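PDB 3C2B: transcriptional regulator, TetR family from Agrobacterium tumefaciens, which probably binds DNA at promoter or operator sites through an N-terminal helix-turn-helix domain and regulates transcription as a dimer, as other TetR-family proteins do. Local coordinates for residues E50-Y53 and K54-D58; D60-L63 and A64-T68; D82-S85 and A86-A90; S167-G170 and L171-D175; D187-F190 and S191-A194. All coordinates share one frame; numbering follows the deposited sequence.

The five contacts are local helix turns and helix starts, met along the chain in the order 1 to 5, in an all-helical, two-domain TetR fold. Contacts 1 and 2 lie on the successive helices 49-56 and 59-71 of the DNA-binding part, touching, with centres about 11 Å apart. Contacts 3, 4 and 5 lie on or at the start of helices 86-104, 161-173 and 190-205 in the larger C-terminal part. Contacts 4 and 5, about 13 Å apart between centres, touch through I172 and R193 and both reach the second subunit. About 40 Å separates the centres of contacts 1 and 4, so the predicted DNA-reading end lies far from this dimer contact.

Contact 1 (E50-Y53 and K54-D58); sequences ESLY and KWFGD
S51 meets W55 one helical turn on, its hydroxyl lying over a face of the indole. With OG anti to the backbone N (chi1 151°), the oxygen stands 3.0 Å above the ring plane, offset toward the rim, and comes within 3.1 Å of CZ2 on the six-membered ring. The carbonyl of S51 also receives the backbone N-H of W55, with N and O 3.2 Å apart. The bent chain of K54 also folds back to S51, its CD 3.4 Å from S51 O. L52 is the next residue along, and its CD1 serves two aromatic neighbours. It touches CE3 of W55 at 3.5 Å, the two side chains meeting at a slant, and CE1 of F56 at 3.7 Å. These residues belong to the second helix of the predicted helix-turn-helix, the position of the DNA-recognition helix in TetR-type domains. L52 and F56 are buried; W55, partly exposed, packs on R16 and V20 of helix 15-31, while F56 reaches L21 there and L62 and A65 of helix 59-71. F56 N donates to L52 O over 3.2 Å, and CB of W55 sits 3.5 Å above the centre of the F56 ring. The carbonyl of Y53 receives only a weak, bent bond from G57 N, and G57 leaves the helix with positive phi (75°). D58 then N-caps the following helix through a weak bond from D60 N to its OD2.

Contact 2 (D60-L63 and A64-T68); sequences DGLL and AAMIT
L62 and M66, a selenomethionine, make the closer side-chain contact of this turn: CD1 of the leucine rests 4.0 Å from CG of M66, the two chains slanting past one another. The same CG lies only 3.2 Å from L62 O, brought up to that carbonyl oxygen by a first torsion that sets it anti to the carbonyl carbon of its own residue (chi1 -66°). The chain is extended out to selenium (chi2 178°) and bends at chi3, which places CE. L63 reaches the selenium from another side, CD1 to SE at 4.3 Å, a looser touch. CG1 of I67 comes to 3.4 Å from L63 O. Behind these groups stands the backbone ladder of helix 59-71, which fixes their spacing. M66 N donates to L62 O at 3.1 Å, and I67 N reaches L63 O over the same distance. This is the helix that follows the predicted helix-turn-helix in the TetR domain and leads out toward the C-terminal part, so its faces serve both. L62 and M66 pack on L21 of helix 15-31, with A24 and L25 also against M66, whereas L63, A64 and I67 lean on L127, L130 and L131 of helix 127-134. L63 further touches L115 and Q119 of helix 107-120.

Contact 3 (D82-S85 and A86-A90); sequences DRVS and APQLA
S85 and Q88 close on each other at the start of helix 86-104, forming a capping box. S85 OG, set between its own backbone N and carbonyl carbon (chi1 59°), accepts from Q88 N over 3.2 Å and donates to Q88 OE1 over 2.9 Å. The hydroxyl meets OE1 in the amide plane, on a lone pair. S85 N also gives to OE1, at 3.1 Å and nearly straight (168°), but from well above that plane. Two donors of one residue thus grip the amide oxygen and fix the rotation of the glutamine end, while L89 N returns to S85 O at 2.9 Å.

The packing beside the capping box is looser. V84 lays CG2 against CB of L89 at 4.0 Å, the side chains crossing near a right angle, and its CG1 stays 3.9 Å from Q88 NE2. Q88 and P87 form the solvent-facing side of the turn. On the inner side, A86 lies against V210 and L214 of helix 208-214, whose E213 accepts from A86 N. Y155 packs on A86 and L89, and S153 takes the bond from V84 N, so this helix start is tied to both the loop after helix 137-152 and the C-terminal helix.

Contact 4 (S167-G170 and L171-D175); sequences SFYG and LIVSD
I172 lays the end of its side chain across a face of the F168 ring, one turn back along helix 161-173, with CD1 over the centre. CD1 stands 3.5 Å above the centroid, only 6° off the ring normal, so the CH-pi contact is centred and CD1 is almost equally far from all six ring carbons. Different first torsions bring the partners together: F168 has CG anti to its backbone N (chi1 -167°), while CG1 of I172 is anti to the carbonyl carbon. Y169 and V173 repeat the theme one residue on, less squarely. CG2 of V173 lies over the tyrosine face but 4.3 Å from its centroid and 27° off the normal, closest to CE1 at 3.9 Å. L171 leans its CG to 3.2 Å from S167 O, the carbonyl that also accepts its N-H. The helix ends with S174 N bonded to G170 O at 2.7 Å, where S174 turns to positive phi.

Nearby, F168 meets the ring of F201, and S167 OG bonds to Y205 OH. At this helix end R166 of the second subunit donates to the carbonyls of L171 and I172, and S174 OG hydrogen-bonds to the backbone O of that same R166. The side-chain contacts within the turn are apolar, while the carbonyls at the helix end, which would carry partial negative charge, probably favour the guanidinium that joins the two subunits.

Contact 5 (D187-F190 and S191-A194); sequences DKDF and SARA
R193, one turn on from D189, has its CG anti to the backbone N (chi1 175°); its chain then bends at chi2 and again at chi3, curling back instead of running out straight. F190 differs: its CG lies anti to the carbonyl carbon (chi1 -70°), and its ring packs on H98 and L101 of helix 86-104. The backbone carries the contact itself. R193 N donates to D189 O at 3.0 Å, and A194 N follows to F190 O at 2.9 Å. This helical turn also leaves CB of R193 3.6 Å from D189 O, and CB of A194 sits 3.5 Å from F190 O. The charged ends of D189 and R193 stay apart, D189 OD2 and R193 NH1 being 5.2 Å from each other, so any attraction between them would act at a distance. The guanidinium is instead held by E163 of the second subunit, a salt bridge through NH2, although R166 of that subunit brings a like charge close to NE. Before the turn, K188 is the centre of an inverse gamma turn, with a weak bond from D189 N to D187 O. D189 makes no side-chain capping bond. This is the N-terminus of helix 190-205 in the C-terminal domain, entered from an inverse gamma turn with D189 at N-cap, and with R193 reaching across the dimer interface.

Contact 1 (E50-Y53 and K54-D58)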
loop_
_atom_site.group_PDB
_atom_site.type_symbol
_atom_site.label_atom_id
_atom_site.label_comp_id
_atom_site.label_asym_id
_atom_site.label_seq_id
_atom_site.Cartn_x
_atom_site.Cartn_y
_atom_site.Cartn_z
ATOM N N GLU A 50 29.119 -19.520 10.056
ATOM C CA GLU A 50 28.675 -20.916 10.248
ATOM C C GLU A 50 27.939 -21.123 11.580
ATOM O O GLU A 50 27.204 -22.100 11.747
ATOM C CB GLU A 50 29.827 -21.922 10.074
ATOM C CG GLU A 50 31.113 -21.596 10.834
ATOM C CD GLU A 50 32.126 -20.842 9.984
ATOM O OE1 GLU A 50 31.757 -19.851 9.322
ATOM O OE2 GLU A 50 33.306 -21.239 9.988
ATOM N N SER A 51 28.138 -20.197 12.516
ATOM C CA SER A 51 27.258 -20.063 13.680
ATOM C C SER A 51 25.844 -19.604 13.282
ATOM O O SER A 51 24.844 -20.112 13.801
ATOM C CB SER A 51 27.860 -19.104 14.703
ATOM O OG SER A 51 26.846 -18.466 15.454
ATOM N N LEU A 52 25.764 -18.642 12.367
ATOM C CA LEU A 52 24.476 -18.215 11.804
ATOM C C LEU A 52 23.682 -19.381 11.207
ATOM O O LEU A 52 22.446 -19.400 11.272
ATOM C CB LEU A 52 24.686 -17.117 10.758
ATOM C CG LEU A 52 24.373 -15.668 11.153
ATOM C CD1 LEU A 52 24.091 -15.487 12.640
ATOM C CD2 LEU A 52 25.456 -14.714 10.672
ATOM N N TYR A 53 24.405 -20.351 10.647
ATOM C CA TYR A 53 23.808 -21.548 10.061
ATOM C C TYR A 53 23.082 -22.457 11.072
ATOM O O TYR A 53 21.943 -22.867 10.822
ATOM C CB TYR A 53 24.851 -22.333 9.250
ATOM C CG TYR A 53 24.302 -23.563 8.555
ATOM C CD1 TYR A 53 24.508 -24.842 9.086
ATOM C CD2 TYR A 53 23.574 -23.450 7.366
ATOM C CE1 TYR A 53 24.000 -25.978 8.452
ATOM C CE2 TYR A 53 23.056 -24.581 6.723
ATOM C CZ TYR A 53 23.279 -25.839 7.270
ATOM O OH TYR A 53 22.780 -26.954 6.638
ATOM N N LYS A 54 23.722 -22.767 12.203
ATOM C CA LYS A 54 23.112 -23.667 13.202
ATOM C C LYS A 54 22.072 -22.973 14.095
ATOM O O LYS A 54 21.292 -23.640 14.778
ATOM C CB LYS A 54 24.169 -24.450 14.015
ATOM C CG LYS A 54 24.515 -23.917 15.409
ATOM C CD LYS A 54 25.729 -22.993 15.385
ATOM C CE LYS A 54 26.229 -22.652 16.787
ATOM N NZ LYS A 54 27.440 -23.431 17.159
ATOM N N TRP A 55 22.054 -21.641 14.074
ATOM C CA TRP A 55 21.015 -20.879 14.767
ATOM C C TRP A 55 19.696 -20.840 13.983
ATOM O O TRP A 55 18.627 -21.110 14.553
ATOM C CB TRP A 55 21.480 -19.445 15.071
ATOM C CG TRP A 55 22.560 -19.325 16.136
ATOM C CD1 TRP A 55 22.913 -20.259 17.072
ATOM C CD2 TRP A 55 23.392 -18.183 16.381
ATOM N NE1 TRP A 55 23.931 -19.777 17.869
ATOM C CE2 TRP A 55 24.240 -18.504 17.465
ATOM C CE3 TRP A 55 23.508 -16.919 15.781
ATOM C CZ2 TRP A 55 25.189 -17.606 17.965
ATOM C CZ3 TRP A 55 24.464 -16.031 16.280
ATOM C CH2 TRP A 55 25.285 -16.379 17.358
ATOM N N PHE A 56 19.787 -20.507 12.687
ATOM C CA PHE A 56 18.611 -20.159 11.855
ATOM C C PHE A 56 18.487 -20.946 10.537
ATOM O O PHE A 56 17.745 -20.533 9.637
ATOM C CB PHE A 56 18.576 -18.639 11.526
ATOM C CG PHE A 56 19.015 -17.737 12.661
ATOM C CD1 PHE A 56 20.108 -16.888 12.494
ATOM C CD2 PHE A 56 18.338 -17.737 13.901
ATOM C CE1 PHE A 56 20.523 -16.048 13.533
ATOM C CE2 PHE A 56 18.750 -16.906 14.953
ATOM C CZ PHE A 56 19.844 -16.059 14.768
ATOM N N GLY A 57 19.202 -22.062 10.413
ATOM C CA GLY A 57 19.206 -22.827 9.164
ATOM C C GLY A 57 20.032 -22.137 8.092
ATOM O O GLY A 57 21.253 -22.086 8.192
ATOM N N ASP A 58 19.367 -21.602 7.069
ATOM C CA ASP A 58 20.039 -20.891 5.975
ATOM C C ASP A 58 19.705 -19.392 5.978
ATOM O O ASP A 58 19.150 -18.877 6.948
ATOM C CB ASP A 58 19.690 -21.534 4.620
ATOM C CG ASP A 58 18.238 -21.995 4.538
ATOM O OD1 ASP A 58 17.937 -23.096 5.045
ATOM O OD2 ASP A 58 17.398 -21.268 3.959
#

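Contact 2 (D60-L63 and A64-T68)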
loop_
_atom_site.group_PDB
_atom_site.type_symbol
_atom_site.label_atom_id
_atom_site.label_comp_id
_atom_site.label_asym_id
_atom_site.label_seq_id
_atom_site.Cartn_x
_atom_site.Cartn_y
_atom_site.Cartn_z
ATOM N N ASP A 60 17.395 -17.954 4.159
ATOM C CA ASP A 60 15.930 -17.875 4.178
ATOM C C ASP A 60 15.322 -18.117 5.569
ATOM O O ASP A 60 14.287 -17.545 5.913
ATOM C CB ASP A 60 15.317 -18.815 3.127
ATOM C CG ASP A 60 15.175 -18.159 1.745
ATOM O OD1 ASP A 60 14.140 -18.404 1.087
ATOM O OD2 ASP A 60 16.086 -17.407 1.313
ATOM N N GLY A 61 15.975 -18.959 6.364
ATOM C CA GLY A 61 15.551 -19.195 7.742
ATOM C C GLY A 61 15.893 -18.038 8.671
ATOM O O GLY A 61 15.198 -17.805 9.657
ATOM N N LEU A 62 16.972 -17.319 8.368
ATOM C CA LEU A 62 17.390 -16.187 9.183
ATOM C C LEU A 62 16.372 -15.069 9.045
ATOM O O LEU A 62 15.970 -14.458 10.033
ATOM C CB LEU A 62 18.784 -15.699 8.766
ATOM C CG LEU A 62 19.243 -14.278 9.131
ATOM C CD1 LEU A 62 19.219 -14.005 10.647
ATOM C CD2 LEU A 62 20.631 -14.019 8.567
ATOM N N LEU A 63 15.961 -14.818 7.808
ATOM C CA LEU A 63 14.981 -13.779 7.487
ATOM C C LEU A 63 13.658 -14.015 8.213
ATOM O O LEU A 63 13.028 -13.064 8.686
ATOM C CB LEU A 63 14.756 -13.747 5.981
ATOM C CG LEU A 63 15.782 -12.989 5.134
ATOM C CD1 LEU A 63 17.147 -12.850 5.799
ATOM C CD2 LEU A 63 15.880 -13.612 3.739
ATOM N N ALA A 64 13.264 -15.289 8.305
ATOM C CA ALA A 64 12.032 -15.700 8.976
ATOM C C ALA A 64 12.089 -15.514 10.496
ATOM O O ALA A 64 11.078 -15.146 11.114
ATOM C CB ALA A 64 11.677 -17.163 8.620
ATOM N N ALA A 65 13.257 -15.775 11.092
ATOM C CA ALA A 65 13.427 -15.638 12.539
ATOM C C ALA A 65 13.417 -14.167 12.922
ATOM O O ALA A 65 12.914 -13.815 13.974
ATOM C CB ALA A 65 14.705 -16.339 13.030
HETATM N N MSE A 66 13.972 -13.326 12.056
HETATM C CA MSE A 66 13.886 -11.870 12.174
HETATM C C MSE A 66 12.412 -11.372 12.176
HETATM O O MSE A 66 12.007 -10.549 13.010
HETATM C CB MSE A 66 14.651 -11.209 11.010
HETATM C CG MSE A 66 16.185 -11.408 10.991
HETATM SE SE MSE A 66 17.048 -10.565 9.411
HETATM C CE MSE A 66 16.511 -8.704 9.692
ATOM N N ILE A 67 11.628 -11.869 11.225
ATOM C CA ILE A 67 10.187 -11.573 11.157
ATOM C C ILE A 67 9.430 -12.089 12.409
ATOM O O ILE A 67 8.626 -11.348 12.980
ATOM C CB ILE A 67 9.537 -12.120 9.854
ATOM C CG1 ILE A 67 10.097 -11.375 8.632
ATOM C CG2 ILE A 67 7.994 -12.029 9.911
ATOM C CD1 ILE A 67 9.595 -11.862 7.264
ATOM N N THR A 68 9.686 -13.333 12.838
ATOM C CA THR A 68 8.961 -13.883 13.996
ATOM C C THR A 68 9.511 -13.398 15.347
ATOM O O THR A 68 8.784 -13.416 16.342
ATOM C CB THR A 68 8.839 -15.418 13.963
ATOM O OG1 THR A 68 10.117 -16.015 14.204
ATOM C CG2 THR A 68 8.294 -15.883 12.616
#

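Contact 3 (D82-S85 and A86-A90)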
loop_
_atom_site.group_PDB
_atom_site.type_symbol
_atom_site.label_atom_id
_atom_site.label_comp_id
_atom_site.label_asym_id
_atom_site.label_seq_id
_atom_site.Cartn_x
_atom_site.Cartn_y
_atom_site.Cartn_z
ATOM N N ASP A 82 -17.312 -6.093 25.704
ATOM C CA ASP A 82 -18.571 -6.582 25.138
ATOM C C ASP A 82 -19.434 -5.437 24.603
ATOM O O ASP A 82 -19.883 -5.483 23.458
ATOM C CB ASP A 82 -19.329 -7.419 26.172
ATOM C CG ASP A 82 -20.155 -8.545 25.540
ATOM O OD1 ASP A 82 -19.653 -9.697 25.477
ATOM O OD2 ASP A 82 -21.311 -8.276 25.122
ATOM N N ARG A 83 -19.633 -4.396 25.414
ATOM C CA ARG A 83 -20.506 -3.289 25.014
ATOM C C ARG A 83 -19.956 -1.881 25.283
ATOM O O ARG A 83 -19.178 -1.672 26.221
ATOM C CB ARG A 83 -21.898 -3.475 25.600
ATOM C CG ARG A 83 -22.701 -4.571 24.893
ATOM C CD ARG A 83 -24.202 -4.421 25.113
ATOM N NE ARG A 83 -24.626 -3.045 24.837
ATOM C CZ ARG A 83 -25.831 -2.679 24.409
ATOM N NH1 ARG A 83 -26.078 -1.392 24.204
ATOM N NH2 ARG A 83 -26.779 -3.581 24.159
ATOM N N VAL A 84 -20.362 -0.927 24.445
ATOM C CA VAL A 84 -19.833 0.441 24.504
ATOM C C VAL A 84 -20.927 1.479 24.314
ATOM O O VAL A 84 -21.971 1.182 23.747
ATOM C CB VAL A 84 -18.728 0.701 23.407
ATOM C CG1 VAL A 84 -17.418 -0.006 23.746
ATOM C CG2 VAL A 84 -19.223 0.285 22.050
ATOM N N SER A 85 -20.675 2.694 24.790
ATOM C CA SER A 85 -21.495 3.853 24.455
ATOM C C SER A 85 -21.001 4.381 23.114
ATOM O O SER A 85 -19.907 4.004 22.662
ATOM C CB SER A 85 -21.305 4.949 25.486
ATOM O OG SER A 85 -19.933 5.340 25.552
ATOM N N ALA A 86 -21.787 5.265 22.500
ATOM C CA ALA A 86 -21.423 5.864 21.238
ATOM C C ALA A 86 -20.124 6.701 21.311
ATOM O O ALA A 86 -19.253 6.535 20.452
ATOM C CB ALA A 86 -22.593 6.652 20.629
ATOM N N PRO A 87 -19.980 7.592 22.330
ATOM C CA PRO A 87 -18.687 8.314 22.514
ATOM C C PRO A 87 -17.481 7.382 22.729
ATOM O O PRO A 87 -16.412 7.656 22.201
ATOM C CB PRO A 87 -18.897 9.131 23.800
ATOM C CG PRO A 87 -20.371 9.113 24.071
ATOM C CD PRO A 87 -20.988 7.969 23.350
ATOM N N GLN A 88 -17.639 6.333 23.549
ATOM C CA GLN A 88 -16.601 5.318 23.722
ATOM C C GLN A 88 -16.249 4.666 22.379
ATOM O O GLN A 88 -15.072 4.427 22.091
ATOM C CB GLN A 88 -17.084 4.202 24.609
ATOM C CG GLN A 88 -16.643 4.191 26.008
ATOM C CD GLN A 88 -17.380 3.081 26.743
ATOM O OE1 GLN A 88 -18.577 3.184 26.984
ATOM N NE2 GLN A 88 -16.678 1.990 27.043
ATOM N N LEU A 89 -17.273 4.325 21.601
ATOM C CA LEU A 89 -17.053 3.706 20.308
ATOM C C LEU A 89 -16.233 4.635 19.415
ATOM O O LEU A 89 -15.220 4.219 18.854
ATOM C CB LEU A 89 -18.377 3.393 19.628
ATOM C CG LEU A 89 -18.485 2.267 18.580
ATOM C CD1 LEU A 89 -19.355 2.664 17.375
ATOM C CD2 LEU A 89 -17.175 1.626 18.166
ATOM N N ALA A 90 -16.669 5.895 19.306
ATOM C CA ALA A 90 -16.024 6.872 18.444
ATOM C C ALA A 90 -14.568 7.060 18.864
ATOM O O ALA A 90 -13.663 7.045 18.035
ATOM C CB ALA A 90 -16.794 8.225 18.474
#

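Contact 4 (S167-G170 and L171-D175)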
loop_
_atom_site.group_PDB
_atom_site.type_symbol
_atom_site.label_atom_id
_atom_site.label_comp_id
_atom_site.label_asym_id
_atom_site.label_seq_id
_atom_site.Cartn_x
_atom_site.Cartn_y
_atom_site.Cartn_z
ATOM N N SER A 167 -13.108 -1.361 4.400
ATOM C CA SER A 167 -13.399 0.039 4.137
ATOM C C SER A 167 -12.678 0.950 5.137
ATOM O O SER A 167 -12.041 1.902 4.738
ATOM C CB SER A 167 -14.898 0.323 4.232
ATOM O OG SER A 167 -15.617 -0.304 3.173
ATOM N N PHE A 168 -12.768 0.643 6.418
ATOM C CA PHE A 168 -12.134 1.433 7.466
ATOM C C PHE A 168 -10.646 1.494 7.242
ATOM O O PHE A 168 -10.036 2.572 7.318
ATOM C CB PHE A 168 -12.431 0.801 8.828
ATOM C CG PHE A 168 -12.105 1.673 10.020
ATOM C CD1 PHE A 168 -12.172 3.073 9.953
ATOM C CD2 PHE A 168 -11.737 1.085 11.228
ATOM C CE1 PHE A 168 -11.906 3.855 11.090
ATOM C CE2 PHE A 168 -11.492 1.872 12.370
ATOM C CZ PHE A 168 -11.570 3.263 12.287
ATOM N N TYR A 169 -10.060 0.366 6.877
ATOM C CA TYR A 169 -8.612 0.303 6.730
ATOM C C TYR A 169 -8.207 1.184 5.563
ATOM O O TYR A 169 -7.228 1.941 5.657
ATOM C CB TYR A 169 -8.197 -1.164 6.519
ATOM C CG TYR A 169 -6.703 -1.413 6.513
ATOM C CD1 TYR A 169 -5.888 -0.984 5.467
ATOM C CD2 TYR A 169 -6.117 -2.084 7.570
ATOM C CE1 TYR A 169 -4.505 -1.224 5.512
ATOM C CE2 TYR A 169 -4.748 -2.356 7.602
ATOM C CZ TYR A 169 -3.968 -1.920 6.610
ATOM O OH TYR A 169 -2.653 -2.233 6.711
ATOM N N GLY A 170 -8.921 1.070 4.442
ATOM C CA GLY A 170 -8.566 1.870 3.248
ATOM C C GLY A 170 -8.764 3.362 3.520
ATOM O O GLY A 170 -7.976 4.218 3.078
ATOM N N LEU A 171 -9.816 3.688 4.261
ATOM C CA LEU A 171 -10.061 5.083 4.681
ATOM C C LEU A 171 -8.970 5.662 5.590
ATOM O O LEU A 171 -8.605 6.833 5.457
ATOM C CB LEU A 171 -11.435 5.265 5.341
ATOM C CG LEU A 171 -12.679 5.047 4.441
ATOM C CD1 LEU A 171 -13.961 4.983 5.305
ATOM C CD2 LEU A 171 -12.858 6.179 3.366
ATOM N N ILE A 172 -8.489 4.884 6.550
ATOM C CA ILE A 172 -7.397 5.354 7.395
ATOM C C ILE A 172 -6.084 5.540 6.591
ATOM O O ILE A 172 -5.458 6.598 6.655
ATOM C CB ILE A 172 -7.167 4.366 8.561
ATOM C CG1 ILE A 172 -8.454 4.238 9.420
ATOM C CG2 ILE A 172 -5.938 4.780 9.380
ATOM C CD1 ILE A 172 -8.430 2.963 10.275
ATOM N N VAL A 173 -5.711 4.517 5.820
ATOM C CA VAL A 173 -4.365 4.347 5.288
ATOM C C VAL A 173 -4.266 4.845 3.805
ATOM O O VAL A 173 -3.218 5.310 3.380
ATOM C CB VAL A 173 -3.941 2.843 5.355
ATOM C CG1 VAL A 173 -2.529 2.608 4.720
ATOM C CG2 VAL A 173 -3.891 2.365 6.805
ATOM N N SER A 174 -5.359 4.729 3.044
ATOM C CA SER A 174 -5.281 4.878 1.568
ATOM C C SER A 174 -3.964 4.317 1.004
ATOM O O SER A 174 -3.601 3.179 1.301
ATOM C CB SER A 174 -5.522 6.347 1.201
ATOM O OG SER A 174 -5.501 6.537 -0.182
ATOM N N ASP A 175 -3.198 5.088 0.241
ATOM C CA ASP A 175 -1.932 4.546 -0.296
ATOM C C ASP A 175 -0.723 4.863 0.607
ATOM O O ASP A 175 0.398 4.715 0.193
ATOM C CB ASP A 175 -1.680 5.062 -1.731
ATOM C CG ASP A 175 -1.542 6.571 -1.766
ATOM O OD1 ASP A 175 -2.028 7.269 -0.836
ATOM O OD2 ASP A 175 -0.964 7.070 -2.720
#

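Contact 5 (D187-F190 and S191-A194)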
loop_
_atom_site.group_PDB
_atom_site.type_symbol
_atom_site.label_atom_id
_atom_site.label_comp_id
_atom_site.label_asym_id
_atom_site.label_seq_id
_atom_site.Cartn_x
_atom_site.Cartn_y
_atom_site.Cartn_z
ATOM N N ASP A 187 3.472 12.547 6.686
ATOM C CA ASP A 187 3.140 13.831 7.304
ATOM C C ASP A 187 2.848 13.551 8.788
ATOM O O ASP A 187 2.431 12.445 9.165
ATOM C CB ASP A 187 1.973 14.540 6.589
ATOM C CG ASP A 187 2.425 15.340 5.334
ATOM O OD1 ASP A 187 3.652 15.529 5.106
ATOM O OD2 ASP A 187 1.538 15.791 4.570
ATOM N N LYS A 188 3.154 14.535 9.627
ATOM C CA LYS A 188 2.918 14.400 11.050
ATOM C C LYS A 188 1.488 14.872 11.362
ATOM O O LYS A 188 1.297 15.873 12.048
ATOM C CB LYS A 188 3.982 15.188 11.854
ATOM C CG LYS A 188 5.260 14.394 12.197
ATOM C CD LYS A 188 5.207 13.782 13.623
ATOM C CE LYS A 188 5.621 12.283 13.610
ATOM N NZ LYS A 188 5.692 11.652 14.969
ATOM N N ASP A 189 0.485 14.157 10.846
ATOM C CA ASP A 189 -0.905 14.516 11.146
ATOM C C ASP A 189 -1.790 13.269 11.329
ATOM O O ASP A 189 -2.940 13.240 10.879
ATOM C CB ASP A 189 -1.474 15.486 10.084
ATOM C CG ASP A 189 -1.840 14.782 8.758
ATOM O OD1 ASP A 189 -1.169 13.783 8.355
ATOM O OD2 ASP A 189 -2.830 15.240 8.130
ATOM N N PHE A 190 -1.257 12.261 12.020
ATOM C CA PHE A 190 -2.001 11.023 12.229
ATOM C C PHE A 190 -3.288 11.246 12.986
ATOM O O PHE A 190 -4.285 10.587 12.735
ATOM C CB PHE A 190 -1.142 9.930 12.863
ATOM C CG PHE A 190 -0.069 9.378 11.938
ATOM C CD1 PHE A 190 -0.085 9.664 10.568
ATOM C CD2 PHE A 190 0.941 8.558 12.429
ATOM C CE1 PHE A 190 0.882 9.133 9.675
ATOM C CE2 PHE A 190 1.924 8.024 11.535
ATOM C CZ PHE A 190 1.872 8.325 10.151
ATOM N N SER A 191 -3.242 12.168 13.938
ATOM C CA SER A 191 -4.394 12.521 14.722
ATOM C C SER A 191 -5.547 13.008 13.861
ATOM O O SER A 191 -6.689 12.585 14.047
ATOM C CB SER A 191 -4.016 13.661 15.661
ATOM O OG SER A 191 -4.674 13.443 16.857
ATOM N N ALA A 192 -5.263 13.950 12.965
ATOM C CA ALA A 192 -6.286 14.506 12.075
ATOM C C ALA A 192 -6.768 13.437 11.101
ATOM O O ALA A 192 -7.954 13.340 10.813
ATOM C CB ALA A 192 -5.747 15.718 11.302
ATOM N N ARG A 193 -5.855 12.615 10.607
ATOM C CA ARG A 193 -6.228 11.549 9.695
ATOM C C ARG A 193 -7.170 10.544 10.336
ATOM O O ARG A 193 -8.144 10.114 9.718
ATOM C CB ARG A 193 -4.974 10.857 9.117
ATOM C CG ARG A 193 -5.292 9.629 8.230
ATOM C CD ARG A 193 -6.411 9.967 7.177
ATOM N NE ARG A 193 -5.994 11.122 6.376
ATOM C CZ ARG A 193 -6.803 11.912 5.671
ATOM N NH1 ARG A 193 -6.291 12.929 4.985
ATOM N NH2 ARG A 193 -8.122 11.706 5.651
ATOM N N ALA A 194 -6.879 10.154 11.586
ATOM C CA ALA A 194 -7.758 9.230 12.319
ATOM C C ALA A 194 -9.198 9.732 12.560
ATOM O O ALA A 194 -10.153 8.960 12.392
ATOM C CB ALA A 194 -7.113 8.817 13.659
#